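Local atomic coordinates of cytochrome P450 monooxygenase (Rhodococcus sp. ECU0066, PDB entry 6KBH), a protein that probably works as a self-sufficient monooxygenase, oxidising substrates at a heme fed with electrons through FMN and a [2Fe-2S] cluster in the same chain. Residues Arg334-Asp339 and Ala349-Leu354; Lys85-Gly90 and Leu353-Ser358; Glu65-Ser70 and Thr340-Val345. One frame throughout, in Å; residues are numbered along the deposited sequence.

Contact 1. Residues Arg334-Asp339 and Ala349-Leu354; sequences RLVTAD and AGAKLL. With HEM (protoporphyrin IX containing Fe), chain C.
Arg334 and Leu353 face each other as an antiparallel hydrogen-bonded pair, and each backbone is satisfied by the other. Leu353 N gives a nearly straight bond to Arg334 O (2.7 Å), while the return bond from Arg334 N to Leu353 O is longer at 3.2 Å. One step on, Leu335 and Lys352 form a non-hydrogen-bonded pair; their backbones turn outward to Ser95 and Trp76, in the strands on either side. The ladder then continues where the strands end: Val336 N meets Ala351 O at 2.8 Å, almost in line with that carbonyl, and Gly350 N reaches Val336 O at 2.9 Å from above the carbonyl plane. A side chain closes the series, with Asp339 OD1 accepting from Ala349 N at 2.7 Å. Thr337 OG1 hydrogen-bonds outward, to Glu92 O and Leu93 O.

Apolar groups fill in beside these bonds. The Val336 and Leu353 side chains run obliquely across each other, CG2 of Val336 3.6 Å from CG of Leu353. On the other face Leu335 CD1 comes close to Gly350 O and Ala351 O, with the aliphatic part of Lys352 alongside. The extended Lys352 chain carries its ammonium to a salt bridge with Glu101.

Arg334 has a second task. Its chain bends about CB-CG (chi2 -70°) and is extended at the next bond, so that the guanidinium leaves the strand pair and presents its edge to a heme propionate. Arg334 NH2 donates almost straight to O1A of HEM, though the modelled 2.5 Å is doubtful as a length. Arg137, His133 and His391 also hydrogen-bond to the heme. An arginine on the strand after helix 315-325, gripping a propionate from the mixed beta-sheet beside the heme, is a familiar feature of the cytochrome P450 fold.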
loop_
_atom_site.group_PDB
_atom_site.type_symbol
_atom_site.label_atom_id
_atom_site.label_comp_id
_atom_site.label_asym_id
_atom_site.label_seq_id
_atom_site.Cartn_x
_atom_site.Cartn_y
_atom_site.Cartn_z
ATOM N N ARG A 334 14.382 -16.585 -12.783
ATOM C CA ARG A 334 14.928 -15.729 -13.823
ATOM C C ARG A 334 16.021 -16.488 -14.562
ATOM O O ARG A 334 16.651 -17.394 -14.010
ATOM C CB ARG A 334 15.486 -14.417 -13.247
ATOM C CG ARG A 334 14.413 -13.420 -12.820
ATOM C CD ARG A 334 13.696 -12.831 -14.027
ATOM N NE ARG A 334 12.727 -11.806 -13.650
ATOM C CZ ARG A 334 11.442 -12.044 -13.406
ATOM N NH1 ARG A 334 10.960 -13.274 -13.491
ATOM N NH2 ARG A 334 10.636 -11.046 -13.071
ATOM N N LEU A 335 16.233 -16.116 -15.820
ATOM C CA LEU A 335 17.235 -16.743 -16.674
ATOM C C LEU A 335 18.372 -15.754 -16.895
ATOM O O LEU A 335 18.164 -14.686 -17.479
ATOM C CB LEU A 335 16.622 -17.170 -18.008
ATOM C CG LEU A 335 17.570 -17.657 -19.108
ATOM C CD1 LEU A 335 18.324 -18.902 -18.666
ATOM C CD2 LEU A 335 16.798 -17.921 -20.393
ATOM N N VAL A 336 19.568 -16.108 -16.419
ATOM C CA VAL A 336 20.721 -15.228 -16.568
ATOM C C VAL A 336 21.110 -15.156 -18.038
ATOM O O VAL A 336 21.225 -16.184 -18.717
ATOM C CB VAL A 336 21.889 -15.717 -15.701
ATOM C CG1 VAL A 336 23.031 -14.723 -15.745
ATOM C CG2 VAL A 336 21.429 -15.942 -14.269
ATOM N N THR A 337 21.309 -13.937 -18.541
ATOM C CA THR A 337 21.570 -13.718 -19.958
ATOM C C THR A 337 23.036 -13.451 -20.273
ATOM O O THR A 337 23.412 -13.475 -21.450
ATOM C CB THR A 337 20.726 -12.548 -20.481
ATOM O OG1 THR A 337 21.234 -11.317 -19.951
ATOM C CG2 THR A 337 19.269 -12.707 -20.065
ATOM N N ALA A 338 23.867 -13.198 -19.266
ATOM C CA ALA A 338 25.284 -12.956 -19.493
ATOM C C ALA A 338 26.053 -13.320 -18.232
ATOM O O ALA A 338 25.495 -13.355 -17.133
ATOM C CB ALA A 338 25.550 -11.498 -19.893
ATOM N N ASP A 339 27.344 -13.598 -18.403
ATOM C CA ASP A 339 28.192 -13.931 -17.263
ATOM C C ASP A 339 28.201 -12.780 -16.264
ATOM O O ASP A 339 28.581 -11.655 -16.601
ATOM C CB ASP A 339 29.615 -14.244 -17.724
ATOM C CG ASP A 339 29.717 -15.568 -18.456
ATOM O OD1 ASP A 339 28.809 -16.411 -18.304
ATOM O OD2 ASP A 339 30.714 -15.768 -19.183
ATOM N N ALA A 349 26.255 -17.316 -18.049
ATOM C CA ALA A 349 25.140 -17.096 -18.957
ATOM C C ALA A 349 24.420 -18.410 -19.224
ATOM O O ALA A 349 25.049 -19.451 -19.434
ATOM C CB ALA A 349 25.631 -16.486 -20.269
ATOM N N GLY A 350 23.091 -18.357 -19.212
ATOM C CA GLY A 350 22.276 -19.543 -19.316
ATOM C C GLY A 350 21.856 -20.131 -17.986
ATOM O O GLY A 350 20.931 -20.949 -17.950
ATOM N N ALA A 351 22.511 -19.738 -16.895
ATOM C CA ALA A 351 22.118 -20.209 -15.576
ATOM C C ALA A 351 20.695 -19.771 -15.257
ATOM O O ALA A 351 20.248 -18.691 -15.650
ATOM C CB ALA A 351 23.076 -19.679 -14.510
ATOM N N LYS A 352 19.982 -20.628 -14.537
ATOM C CA LYS A 352 18.609 -20.375 -14.133
ATOM C C LYS A 352 18.595 -20.047 -12.649
ATOM O O LYS A 352 19.221 -20.750 -11.850
ATOM C CB LYS A 352 17.721 -21.586 -14.428
ATOM C CG LYS A 352 17.652 -21.955 -15.904
ATOM C CD LYS A 352 16.743 -23.154 -16.136
ATOM C CE LYS A 352 16.679 -23.537 -17.605
ATOM N NZ LYS A 352 15.765 -24.694 -17.831
ATOM N N LEU A 353 17.902 -18.974 -12.285
ATOM C CA LEU A 353 17.894 -18.489 -10.914
ATOM C C LEU A 353 16.624 -18.918 -10.194
ATOM O O LEU A 353 15.526 -18.847 -10.752
ATOM C CB LEU A 353 18.021 -16.964 -10.876
ATOM C CG LEU A 353 19.385 -16.406 -11.288
ATOM C CD1 LEU A 353 19.493 -14.919 -10.948
ATOM C CD2 LEU A 353 20.515 -17.196 -10.638
ATOM N N LEU A 354 16.784 -19.379 -8.957
ATOM C CA LEU A 354 15.671 -19.557 -8.030
ATOM C C LEU A 354 15.811 -18.483 -6.957
ATOM O O LEU A 354 16.610 -18.625 -6.026
ATOM C CB LEU A 354 15.664 -20.950 -7.416
ATOM C CG LEU A 354 14.377 -21.218 -6.639
ATOM C CD1 LEU A 354 13.191 -21.209 -7.591
ATOM C CD2 LEU A 354 14.443 -22.529 -5.876
HETATM C CHA HEM C . 3.246 -11.297 -12.322
HETATM C CHB HEM C . 2.672 -12.865 -7.562
HETATM C CHC HEM C . -2.565 -12.186 -7.912
HETATM C CHD HEM C . -1.957 -10.634 -12.627
HETATM C C1A HEM C . 3.285 -11.775 -10.939
HETATM C C2A HEM C . 4.654 -12.076 -10.506
HETATM C C3A HEM C . 4.498 -12.506 -9.187
HETATM C C4A HEM C . 3.033 -12.430 -8.943
HETATM C CMA HEM C . 5.578 -12.947 -8.248
HETATM C CAA HEM C . 5.937 -11.937 -11.268
HETATM C CBA HEM C . 6.778 -10.765 -10.868
HETATM C CGA HEM C . 7.957 -10.390 -11.700
HETATM O O1A HEM C . 8.265 -11.350 -12.455
HETATM O O2A HEM C . 8.320 -9.216 -11.416
HETATM C C1B HEM C . 1.223 -12.846 -7.189
HETATM C C2B HEM C . 0.663 -13.247 -5.817
HETATM C C3B HEM C . -0.976 -13.028 -5.934
HETATM C C4B HEM C . -1.216 -12.533 -7.347
HETATM C CMB HEM C . 1.436 -13.735 -4.640
HETATM C CAB HEM C . -2.011 -13.281 -4.891
HETATM C CBB HEM C . -1.818 -12.664 -3.549
HETATM C C1C HEM C . -2.552 -11.704 -9.322
HETATM C C2C HEM C . -3.899 -11.417 -9.742
HETATM C C3C HEM C . -3.760 -10.990 -11.043
HETATM C C4C HEM C . -2.326 -11.058 -11.278
HETATM C CMC HEM C . -5.157 -11.546 -8.948
HETATM C CAC HEM C . -4.855 -10.538 -11.960
HETATM C CBC HEM C . -5.285 -11.385 -13.103
HETATM C C1D HEM C . -0.500 -10.746 -12.763
HETATM C C2D HEM C . -0.024 -10.328 -14.123
HETATM C C3D HEM C . 1.611 -10.535 -14.036
HETATM C C4D HEM C . 1.827 -11.037 -12.637
HETATM C CMD HEM C . -0.857 -9.849 -15.260
HETATM C CAD HEM C . 2.613 -10.263 -15.101
HETATM C CBD HEM C . 2.976 -8.827 -15.292
HETATM C CGD HEM C . 4.241 -8.540 -16.015
HETATM O O1D HEM C . 4.936 -9.584 -16.008
HETATM O O2D HEM C . 4.266 -7.347 -16.414
HETATM N NA HEM C . 2.270 -11.988 -9.999
HETATM N NB HEM C . 0.118 -12.352 -8.080
HETATM N NC HEM C . -1.562 -11.490 -10.254
HETATM N ND HEM C . 0.563 -11.164 -11.741
HETATM FE FE HEM C . 0.317 -11.913 -9.927
#

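Contact 2. Residues Lys85-Gly90 and Leu353-Ser358; sequences KAVFRG and LLIVNS. With HEM (protoporphyrin IX containing Fe), chain C.
Leu353 opens the approach to helix 81-89, setting its CD1 obliquely against both methyls of Val87, 3.8 Å from CG1. Two residues later Ile355 points to the same side of the strand and makes two contacts with its two branches. Its CG2 meets Val87 CG1 tip to tip at 4.0 Å. The other branch starts between the backbone N and the carbonyl carbon (chi1 57°), a setting that brings CD1 over one face of Phe88, 4.0 Å from the ring centroid and offset toward the rim near CZ, in a CH-pi contact. This is the helix-on-sheet packing of the cytochrome P450 fold, in which the helix following the first two strands of the mixed sheet, corresponding to helix B, lies against that sheet next to the heme. Phe88 faces both ways: while CZ touches Ile355, CE1 lies 3.6 Å from O2A of a HEM propionate, which approaches the ring obliquely. With an alanine here in place of Phe88, Ile355 CD1 would probably lose the ring face it packs on, and a gap would be likely to open between the strand and the propionate. Beyond Val356, which sits at the N-cap of helix 357-360, Asn357 brings its amide to the ring's edge. There ND2 stands 3.7 Å from Phe88 CE2, the amide plane turned 55° from that of the ring, and the same nitrogen donates to Leu384 O.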
loop_
_atom_site.group_PDB
_atom_site.type_symbol
_atom_site.label_atom_id
_atom_site.label_comp_id
_atom_site.label_asym_id
_atom_site.label_seq_id
_atom_site.Cartn_x
_atom_site.Cartn_y
_atom_site.Cartn_z
ATOM N N LYS A 85 15.830 -8.663 -4.914
ATOM C CA LYS A 85 15.321 -7.411 -5.458
ATOM C C LYS A 85 16.196 -6.937 -6.610
ATOM O O LYS A 85 15.691 -6.439 -7.625
ATOM C CB LYS A 85 15.240 -6.338 -4.369
ATOM C CG LYS A 85 14.673 -5.017 -4.877
ATOM C CD LYS A 85 14.994 -3.838 -3.971
ATOM C CE LYS A 85 13.976 -3.697 -2.854
ATOM N NZ LYS A 85 14.051 -2.361 -2.200
ATOM N N ALA A 86 17.513 -7.097 -6.475
ATOM C CA ALA A 86 18.424 -6.698 -7.541
ATOM C C ALA A 86 18.230 -7.541 -8.794
ATOM O O ALA A 86 18.429 -7.045 -9.908
ATOM C CB ALA A 86 19.871 -6.789 -7.058
ATOM N N VAL A 87 17.850 -8.810 -8.638
ATOM C CA VAL A 87 17.586 -9.636 -9.810
ATOM C C VAL A 87 16.335 -9.152 -10.527
ATOM O O VAL A 87 16.279 -9.127 -11.763
ATOM C CB VAL A 87 17.477 -11.119 -9.408
ATOM C CG1 VAL A 87 17.073 -11.965 -10.601
ATOM C CG2 VAL A 87 18.795 -11.602 -8.839
ATOM N N PHE A 88 15.321 -8.737 -9.765
ATOM C CA PHE A 88 14.075 -8.274 -10.368
ATOM C C PHE A 88 14.284 -7.006 -11.189
ATOM O O PHE A 88 13.683 -6.847 -12.258
ATOM C CB PHE A 88 13.024 -8.044 -9.283
ATOM C CG PHE A 88 12.247 -9.278 -8.921
ATOM C CD1 PHE A 88 11.468 -9.926 -9.871
ATOM C CD2 PHE A 88 12.283 -9.784 -7.634
ATOM C CE1 PHE A 88 10.747 -11.058 -9.544
ATOM C CE2 PHE A 88 11.567 -10.922 -7.300
ATOM C CZ PHE A 88 10.798 -11.559 -8.256
ATOM N N ARG A 89 15.135 -6.092 -10.713
ATOM C CA ARG A 89 15.294 -4.813 -11.398
ATOM C C ARG A 89 16.125 -4.933 -12.670
ATOM O O ARG A 89 15.832 -4.256 -13.664
ATOM C CB ARG A 89 15.918 -3.782 -10.455
ATOM C CG ARG A 89 16.791 -2.742 -11.140
ATOM C CD ARG A 89 17.239 -1.670 -10.157
ATOM N NE ARG A 89 18.232 -2.192 -9.222
ATOM C CZ ARG A 89 18.040 -2.303 -7.911
ATOM N NH1 ARG A 89 16.891 -1.911 -7.377
ATOM N NH2 ARG A 89 18.995 -2.799 -7.131
ATOM N N GLY A 90 17.151 -5.781 -12.672
ATOM C CA GLY A 90 17.970 -5.960 -13.855
ATOM C C GLY A 90 17.319 -6.882 -14.863
ATOM O O GLY A 90 17.771 -8.016 -15.054
ATOM N N LEU A 353 17.902 -18.974 -12.285
ATOM C CA LEU A 353 17.894 -18.489 -10.914
ATOM C C LEU A 353 16.624 -18.918 -10.194
ATOM O O LEU A 353 15.526 -18.847 -10.752
ATOM C CB LEU A 353 18.021 -16.964 -10.876
ATOM C CG LEU A 353 19.385 -16.406 -11.288
ATOM C CD1 LEU A 353 19.493 -14.919 -10.948
ATOM C CD2 LEU A 353 20.515 -17.196 -10.638
ATOM N N LEU A 354 16.784 -19.379 -8.957
ATOM C CA LEU A 354 15.671 -19.557 -8.030
ATOM C C LEU A 354 15.811 -18.483 -6.957
ATOM O O LEU A 354 16.610 -18.625 -6.026
ATOM C CB LEU A 354 15.664 -20.950 -7.416
ATOM C CG LEU A 354 14.377 -21.218 -6.639
ATOM C CD1 LEU A 354 13.191 -21.209 -7.591
ATOM C CD2 LEU A 354 14.443 -22.529 -5.876
ATOM N N ILE A 355 15.040 -17.410 -7.090
ATOM C CA ILE A 355 15.117 -16.274 -6.182
ATOM C C ILE A 355 14.005 -16.430 -5.148
ATOM O O ILE A 355 12.815 -16.322 -5.463
ATOM C CB ILE A 355 15.046 -14.943 -6.944
ATOM C CG1 ILE A 355 13.779 -14.834 -7.800
ATOM C CG2 ILE A 355 16.265 -14.810 -7.849
ATOM C CD1 ILE A 355 13.819 -13.706 -8.813
ATOM N N VAL A 356 14.389 -16.705 -3.904
ATOM C CA VAL A 356 13.444 -17.162 -2.884
ATOM C C VAL A 356 12.820 -15.919 -2.259
ATOM O O VAL A 356 13.356 -15.328 -1.318
ATOM C CB VAL A 356 14.112 -18.066 -1.850
ATOM C CG1 VAL A 356 13.076 -18.645 -0.905
ATOM C CG2 VAL A 356 14.885 -19.182 -2.543
ATOM N N ASN A 357 11.662 -15.519 -2.803
ATOM C CA ASN A 357 10.899 -14.415 -2.229
ATOM C C ASN A 357 10.606 -14.657 -0.756
ATOM O O ASN A 357 10.640 -13.724 0.058
ATOM C CB ASN A 357 9.580 -14.228 -2.989
ATOM C CG ASN A 357 9.768 -14.170 -4.492
ATOM O OD1 ASN A 357 10.099 -15.173 -5.126
ATOM N ND2 ASN A 357 9.519 -13.002 -5.075
ATOM N N SER A 358 10.300 -15.908 -0.400
ATOM C CA SER A 358 9.958 -16.220 0.982
ATOM C C SER A 358 11.142 -15.979 1.908
ATOM O O SER A 358 10.970 -15.506 3.037
ATOM C CB SER A 358 9.478 -17.667 1.089
ATOM O OG SER A 358 8.944 -17.926 2.375
HETATM C CHA HEM C . 3.246 -11.297 -12.322
HETATM C CHB HEM C . 2.672 -12.865 -7.562
HETATM C CHC HEM C . -2.565 -12.186 -7.912
HETATM C CHD HEM C . -1.957 -10.634 -12.627
HETATM C C1A HEM C . 3.285 -11.775 -10.939
HETATM C C2A HEM C . 4.654 -12.076 -10.506
HETATM C C3A HEM C . 4.498 -12.506 -9.187
HETATM C C4A HEM C . 3.033 -12.430 -8.943
HETATM C CMA HEM C . 5.578 -12.947 -8.248
HETATM C CAA HEM C . 5.937 -11.937 -11.268
HETATM C CBA HEM C . 6.778 -10.765 -10.868
HETATM C CGA HEM C . 7.957 -10.390 -11.700
HETATM O O1A HEM C . 8.265 -11.350 -12.455
HETATM O O2A HEM C . 8.320 -9.216 -11.416
HETATM C C1B HEM C . 1.223 -12.846 -7.189
HETATM C C2B HEM C . 0.663 -13.247 -5.817
HETATM C C3B HEM C . -0.976 -13.028 -5.934
HETATM C C4B HEM C . -1.216 -12.533 -7.347
HETATM C CMB HEM C . 1.436 -13.735 -4.640
HETATM C CAB HEM C . -2.011 -13.281 -4.891
HETATM C CBB HEM C . -1.818 -12.664 -3.549
HETATM C C1C HEM C . -2.552 -11.704 -9.322
HETATM C C2C HEM C . -3.899 -11.417 -9.742
HETATM C C3C HEM C . -3.760 -10.990 -11.043
HETATM C C4C HEM C . -2.326 -11.058 -11.278
HETATM C CMC HEM C . -5.157 -11.546 -8.948
HETATM C CAC HEM C . -4.855 -10.538 -11.960
HETATM C CBC HEM C . -5.285 -11.385 -13.103
HETATM C C1D HEM C . -0.500 -10.746 -12.763
HETATM C C2D HEM C . -0.024 -10.328 -14.123
HETATM C C3D HEM C . 1.611 -10.535 -14.036
HETATM C C4D HEM C . 1.827 -11.037 -12.637
HETATM C CMD HEM C . -0.857 -9.849 -15.260
HETATM C CAD HEM C . 2.613 -10.263 -15.101
HETATM C CBD HEM C . 2.976 -8.827 -15.292
HETATM C CGD HEM C . 4.241 -8.540 -16.015
HETATM O O1D HEM C . 4.936 -9.584 -16.008
HETATM O O2D HEM C . 4.266 -7.347 -16.414
HETATM N NA HEM C . 2.270 -11.988 -9.999
HETATM N NB HEM C . 0.118 -12.352 -8.080
HETATM N NC HEM C . -1.562 -11.490 -10.254
HETATM N ND HEM C . 0.563 -11.164 -11.741
HETATM FE FE HEM C . 0.317 -11.913 -9.927
#

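Contact 3. Residues Glu65-Ser70 and Thr340-Val345; sequences EPVFYS and TTINGV
Val67 and Ile342 meet methyl to methyl, CG2 to CG2 at 3.5 Å, where the first strand of the P450 mixed sheet leans on a small beta-hairpin inserted between two later strands of that sheet. The two side chains cross at about a right angle. Val67 also has its CG1, anti to the backbone N (chi1 175°), directed at Val345, whose CB lies 4.0 Å away as the two valines slide past each other in opposite directions. Val67 thus packs against both arms of the hairpin, and no hydrogen bond passes between the segments. Next to it, Pro66 and Asn343 also cross at about a right angle, Pro66 CG 3.4 Å from Asn343 ND2.

Outside this shell, each partner is fixed by its own surroundings. Asn343 ND2 donates to Asp83 OD2 of helix 81-89, so the amide that borders the proline is tied to a third element. Strand 67-69 is held by the backbone pairing of Phe68 with Val77, and the Phe68 ring meets Phe43 edge-to-face. The hairpin is bent by a type I' turn, with Asn343 and Gly344 both at positive phi. Two backbone bonds close the turn: Val345 N to Ile342 O at 3.2 Å, and Ile342 N to Val345 O at 2.8 Å.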
loop_
_atom_site.group_PDB
_atom_site.type_symbol
_atom_site.label_atom_id
_atom_site.label_comp_id
_atom_site.label_asym_id
_atom_site.label_seq_id
_atom_site.Cartn_x
_atom_site.Cartn_y
_atom_site.Cartn_z
ATOM N N GLU A 65 25.803 -18.301 3.347
ATOM C CA GLU A 65 25.958 -18.538 1.911
ATOM C C GLU A 65 24.737 -18.018 1.174
ATOM O O GLU A 65 23.772 -18.756 0.937
ATOM C CB GLU A 65 26.186 -20.016 1.603
ATOM C CG GLU A 65 26.730 -20.249 0.206
ATOM C CD GLU A 65 27.104 -21.689 -0.044
ATOM O OE1 GLU A 65 26.785 -22.541 0.811
ATOM O OE2 GLU A 65 27.719 -21.966 -1.095
ATOM N N PRO A 66 24.759 -16.747 0.759
ATOM C CA PRO A 66 23.553 -16.138 0.175
ATOM C C PRO A 66 23.235 -16.622 -1.231
ATOM O O PRO A 66 22.097 -16.441 -1.686
ATOM C CB PRO A 66 23.889 -14.645 0.181
ATOM C CG PRO A 66 25.381 -14.620 0.006
ATOM C CD PRO A 66 25.917 -15.836 0.723
ATOM N N VAL A 67 24.199 -17.217 -1.934
ATOM C CA VAL A 67 24.020 -17.677 -3.308
ATOM C C VAL A 67 24.746 -19.006 -3.461
ATOM O O VAL A 67 25.945 -19.097 -3.179
ATOM C CB VAL A 67 24.555 -16.657 -4.331
ATOM C CG1 VAL A 67 24.466 -17.213 -5.747
ATOM C CG2 VAL A 67 23.801 -15.350 -4.223
ATOM N N PHE A 68 24.031 -20.031 -3.912
ATOM C CA PHE A 68 24.660 -21.332 -4.074
ATOM C C PHE A 68 24.033 -22.074 -5.242
ATOM O O PHE A 68 22.918 -21.772 -5.680
ATOM C CB PHE A 68 24.567 -22.174 -2.792
ATOM C CG PHE A 68 23.158 -22.473 -2.342
ATOM C CD1 PHE A 68 22.491 -21.612 -1.483
ATOM C CD2 PHE A 68 22.512 -23.630 -2.753
ATOM C CE1 PHE A 68 21.204 -21.892 -1.054
ATOM C CE2 PHE A 68 21.224 -23.913 -2.328
ATOM C CZ PHE A 68 20.569 -23.039 -1.476
ATOM N N TYR A 69 24.780 -23.052 -5.747
ATOM C CA TYR A 69 24.271 -23.973 -6.747
ATOM C C TYR A 69 23.640 -25.173 -6.057
ATOM O O TYR A 69 24.185 -25.705 -5.085
ATOM C CB TYR A 69 25.382 -24.433 -7.690
ATOM C CG TYR A 69 24.880 -25.379 -8.748
ATOM C CD1 TYR A 69 24.057 -24.927 -9.769
ATOM C CD2 TYR A 69 25.210 -26.730 -8.717
ATOM C CE1 TYR A 69 23.580 -25.788 -10.738
ATOM C CE2 TYR A 69 24.738 -27.600 -9.683
ATOM C CZ TYR A 69 23.925 -27.121 -10.691
ATOM O OH TYR A 69 23.449 -27.975 -11.656
ATOM N N SER A 70 22.482 -25.588 -6.558
ATOM C CA SER A 70 21.747 -26.708 -5.994
ATOM C C SER A 70 21.883 -27.906 -6.919
ATOM O O SER A 70 21.544 -27.790 -8.103
ATOM C CB SER A 70 20.276 -26.338 -5.801
ATOM O OG SER A 70 19.491 -27.474 -5.485
ATOM N N THR A 340 27.772 -13.062 -15.038
ATOM C CA THR A 340 27.728 -12.074 -13.972
ATOM C C THR A 340 28.313 -12.681 -12.705
ATOM O O THR A 340 28.637 -13.870 -12.645
ATOM C CB THR A 340 26.290 -11.594 -13.714
ATOM O OG1 THR A 340 25.585 -11.518 -14.956
ATOM C CG2 THR A 340 26.276 -10.214 -13.055
ATOM N N THR A 341 28.467 -11.837 -11.692
ATOM C CA THR A 341 28.705 -12.274 -10.328
ATOM C C THR A 341 27.549 -11.779 -9.470
ATOM O O THR A 341 27.105 -10.636 -9.613
ATOM C CB THR A 341 30.034 -11.745 -9.783
ATOM O OG1 THR A 341 29.858 -10.410 -9.295
ATOM C CG2 THR A 341 31.092 -11.743 -10.874
ATOM N N ILE A 342 27.046 -12.647 -8.597
ATOM C CA ILE A 342 25.954 -12.310 -7.694
ATOM C C ILE A 342 26.481 -12.519 -6.282
ATOM O O ILE A 342 26.655 -13.662 -5.840
ATOM C CB ILE A 342 24.693 -13.146 -7.950
ATOM C CG1 ILE A 342 23.951 -12.645 -9.184
ATOM C CG2 ILE A 342 23.727 -13.028 -6.796
ATOM C CD1 ILE A 342 23.065 -13.692 -9.801
ATOM N N ASN A 343 26.767 -11.418 -5.589
ATOM C CA ASN A 343 27.269 -11.448 -4.220
ATOM C C ASN A 343 28.486 -12.364 -4.096
ATOM O O ASN A 343 28.531 -13.277 -3.267
ATOM C CB ASN A 343 26.158 -11.856 -3.251
ATOM C CG ASN A 343 26.428 -11.406 -1.827
ATOM O OD1 ASN A 343 27.558 -11.074 -1.467
ATOM N ND2 ASN A 343 25.380 -11.390 -1.006
ATOM N N GLY A 344 29.475 -12.126 -4.956
ATOM C CA GLY A 344 30.731 -12.837 -4.912
ATOM C C GLY A 344 30.771 -14.145 -5.677
ATOM O O GLY A 344 31.862 -14.595 -6.047
ATOM N N VAL A 345 29.624 -14.768 -5.924
ATOM C CA VAL A 345 29.572 -16.049 -6.620
ATOM C C VAL A 345 29.416 -15.794 -8.114
ATOM O O VAL A 345 28.500 -15.081 -8.541
ATOM C CB VAL A 345 28.420 -16.916 -6.085
ATOM C CG1 VAL A 345 28.389 -18.261 -6.797
ATOM C CG2 VAL A 345 28.546 -17.095 -4.578
#

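Overall arrangement
The three contacts illustrate how one sheet can gather distant parts of a chain. Their centres lie about 11 Å (contacts 1 and 2) and 12 Å (contact 3 to either) apart. Segments 65-70 and 85-90 come early; after some 240 residues follow 334-339, 340-345 and the overlapping 349-354 and 353-358. Strand 352-355 serves contacts 1 and 2, which join where Arg334 NH2 packs on Phe88 CD1 at 3.5 Å. Leu353 CD1 lies 3.9 Å from Ile342 CD1, linking both to contact 3. The mixed sheet carries strands of all three: contacts 1 and 2 reach a propionate, contact 3 packs its hairpin on edge strand 67-69, and all belong to one P450 domain.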